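Local coordinates for galactose-binding lectin (Arachis hypogaea, PDB 6VAW), which binds galactose-containing sugars as a homotetrameric legume lectin whose subunits each carry one calcium and one manganese ion, at residues 68-73 against 219-224. Numbering follows the deposited sequence.
Sequences SFSFEM and LIRSWS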
loop_
_atom_site.group_PDB
_atom_site.type_symbol
_atom_site.label_atom_id
_atom_site.label_comp_id
_atom_site.label_asym_id
_atom_site.label_seq_id
_atom_site.Cartn_x
_atom_site.Cartn_y
_atom_site.Cartn_z
ATOM N N SER A 68 13.855 0.198 0.462
ATOM C CA SER A 68 14.460 -0.858 1.244
ATOM C C SER A 68 14.745 -2.056 0.334
ATOM O O SER A 68 13.995 -2.324 -0.610
ATOM C CB SER A 68 13.562 -1.259 2.408
ATOM O OG SER A 68 13.290 -0.158 3.266
ATOM N N PHE A 69 15.855 -2.723 0.575
ATOM C CA PHE A 69 16.209 -3.908 -0.207
ATOM C C PHE A 69 17.046 -4.829 0.643
ATOM O O PHE A 69 17.550 -4.424 1.698
ATOM C CB PHE A 69 16.936 -3.540 -1.545
ATOM C CG PHE A 69 18.142 -2.631 -1.409
ATOM C CD1 PHE A 69 19.404 -3.159 -1.164
ATOM C CD2 PHE A 69 18.008 -1.248 -1.505
ATOM C CE1 PHE A 69 20.518 -2.328 -1.067
ATOM C CE2 PHE A 69 19.118 -0.411 -1.368
ATOM C CZ PHE A 69 20.371 -0.959 -1.172
ATOM N N SER A 70 17.137 -6.096 0.210
ATOM C CA SER A 70 17.960 -7.090 0.855
ATOM C C SER A 70 18.808 -7.806 -0.177
ATOM O O SER A 70 18.363 -8.073 -1.301
ATOM C CB SER A 70 17.141 -8.078 1.669
ATOM O OG SER A 70 16.211 -8.793 0.882
ATOM N N PHE A 71 20.046 -8.068 0.193
ATOM C CA PHE A 71 20.973 -8.751 -0.686
ATOM C C PHE A 71 21.789 -9.761 0.088
ATOM O O PHE A 71 21.754 -9.786 1.329
ATOM C CB PHE A 71 21.898 -7.738 -1.417
ATOM C CG PHE A 71 22.888 -6.982 -0.553
ATOM C CD1 PHE A 71 24.077 -7.583 -0.135
ATOM C CD2 PHE A 71 22.667 -5.646 -0.219
ATOM C CE1 PHE A 71 24.987 -6.892 0.665
ATOM C CE2 PHE A 71 23.589 -4.945 0.570
ATOM C CZ PHE A 71 24.742 -5.567 1.005
ATOM N N GLU A 72 22.572 -10.551 -0.662
ATOM C CA GLU A 72 23.477 -11.532 -0.107
ATOM C C GLU A 72 24.688 -11.668 -1.011
ATOM O O GLU A 72 24.552 -11.746 -2.233
ATOM C CB GLU A 72 22.742 -12.876 0.056
ATOM C CG GLU A 72 23.542 -13.966 0.753
ATOM C CD GLU A 72 22.998 -15.371 0.555
ATOM O OE1 GLU A 72 21.768 -15.569 0.705
ATOM O OE2 GLU A 72 23.808 -16.281 0.257
ATOM N N MET A 73 25.877 -11.653 -0.402
ATOM C CA MET A 73 27.105 -11.953 -1.126
ATOM C C MET A 73 27.688 -13.217 -0.510
ATOM O O MET A 73 27.726 -13.342 0.720
ATOM C CB MET A 73 28.076 -10.778 -1.122
ATOM C CG MET A 73 27.657 -9.691 -2.095
ATOM S SD MET A 73 28.783 -8.298 -2.143
ATOM C CE MET A 73 28.317 -7.399 -0.638
ATOM N N LEU A 219 23.627 -11.592 -4.916
ATOM C CA LEU A 219 22.179 -11.808 -4.991
ATOM C C LEU A 219 21.335 -10.630 -4.507
ATOM O O LEU A 219 21.638 -10.077 -3.465
ATOM C CB LEU A 219 21.758 -13.028 -4.150
ATOM C CG LEU A 219 22.378 -14.376 -4.528
ATOM C CD1 LEU A 219 22.130 -15.398 -3.436
ATOM C CD2 LEU A 219 21.842 -14.868 -5.856
ATOM N N ILE A 220 20.267 -10.292 -5.230
ATOM C CA ILE A 220 19.274 -9.302 -4.821
ATOM C C ILE A 220 18.047 -10.132 -4.462
ATOM O O ILE A 220 17.557 -10.885 -5.311
ATOM C CB ILE A 220 18.989 -8.177 -5.856
ATOM C CG1 ILE A 220 20.291 -7.467 -6.340
ATOM C CG2 ILE A 220 17.945 -7.185 -5.320
ATOM C CD1 ILE A 220 21.124 -6.650 -5.255
ATOM N N ARG A 221 17.621 -10.062 -3.197
ATOM C CA ARG A 221 16.528 -10.872 -2.665
ATOM C C ARG A 221 15.159 -10.185 -2.682
ATOM O O ARG A 221 14.145 -10.853 -2.909
ATOM C CB ARG A 221 16.862 -11.319 -1.242
ATOM C CG ARG A 221 18.077 -12.249 -1.178
ATOM C CD ARG A 221 18.460 -12.629 0.242
ATOM N NE ARG A 221 17.335 -13.190 1.006
ATOM C CZ ARG A 221 17.040 -14.485 1.081
ATOM N NH1 ARG A 221 17.780 -15.384 0.444
ATOM N NH2 ARG A 221 15.998 -14.891 1.798
ATOM N N SER A 222 15.111 -8.888 -2.378
ATOM C CA SER A 222 13.861 -8.130 -2.333
ATOM C C SER A 222 14.134 -6.649 -2.510
ATOM O O SER A 222 15.259 -6.204 -2.301
ATOM C CB SER A 222 13.107 -8.384 -1.028
ATOM O OG SER A 222 13.821 -7.925 0.102
ATOM N N TRP A 223 13.109 -5.895 -2.916
ATOM C CA TRP A 223 13.227 -4.459 -3.131
ATOM C C TRP A 223 11.854 -3.784 -3.060
ATOM O O TRP A 223 10.953 -4.163 -3.800
ATOM C CB TRP A 223 13.876 -4.210 -4.493
ATOM C CG TRP A 223 14.191 -2.778 -4.819
ATOM C CD1 TRP A 223 14.393 -1.745 -3.943
ATOM C CD2 TRP A 223 14.407 -2.242 -6.126
ATOM N NE1 TRP A 223 14.704 -0.599 -4.629
ATOM C CE2 TRP A 223 14.756 -0.882 -5.971
ATOM C CE3 TRP A 223 14.400 -2.792 -7.417
ATOM C CZ2 TRP A 223 15.090 -0.066 -7.063
ATOM C CZ3 TRP A 223 14.666 -1.968 -8.497
ATOM C CH2 TRP A 223 14.983 -0.616 -8.317
ATOM N N SER A 224 11.710 -2.777 -2.185
ATOM C CA SER A 224 10.510 -1.960 -2.077
ATOM C C SER A 224 10.931 -0.515 -2.285
ATOM O O SER A 224 12.063 -0.157 -1.972
ATOM C CB SER A 224 9.794 -2.183 -0.746
ATOM O OG SER A 224 10.531 -1.662 0.348
#
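Residues 68-73 and 219-224 pair as neighbouring antiparallel strands, interrupted by a classic beta bulge, in the back sheet of the legume lectin beta sandwich. Six backbone hydrogen bonds tie them, in mutual pairs at Ser68 with Ser224 and Glu72 with Leu219. Between these, Arg221 and Ser222 share Ser70: Ser70 O receives Arg221 N at 2.8 Å, while Ser70 N reaches Ser222 O at 3.1 Å from above the carbonyl plane. The extra residue sets Arg221, with a psi of -39°, on the same side as Ser222 and moves the register by one, so that Phe71 faces Ile220.

Phe69, Phe71, Ile220 and Trp223 form the inner face, packing against strands 84-91 and 201-209 of the opposing sheet. Here the phenylalanines touch their partners through CB, with Phe69 CB 3.9 Å from Trp223 CD1 and Phe71 CB 4.1 Å from Ile220 CD1. Both rings lead away from strand 219-224, Phe69 to meet Phe206 edge-to-face and Phe71 to meet Phe122 with planes at about 55°. Trp223 brings the CD1 edge of its indole in plane to Ser68 O, and its NE1 hydrogen-bonds to Thr67 OG1.

The other face is mostly polar, Leu219 being the apolar exception. With CG anti to the backbone N (chi1 -175°), Glu72 stretches out alongside Leu219, its carboxylate carbon CD 4.1 Å from Leu219 CD1. Its end slants across that of Arg221, OE1 staying 4.0 Å from Arg221 NH1, too long for a salt bridge. Beside the bulge, Ser70 OG and Ser222 OG share a 2.7 Å hydrogen bond, either hydroxyl the possible donor.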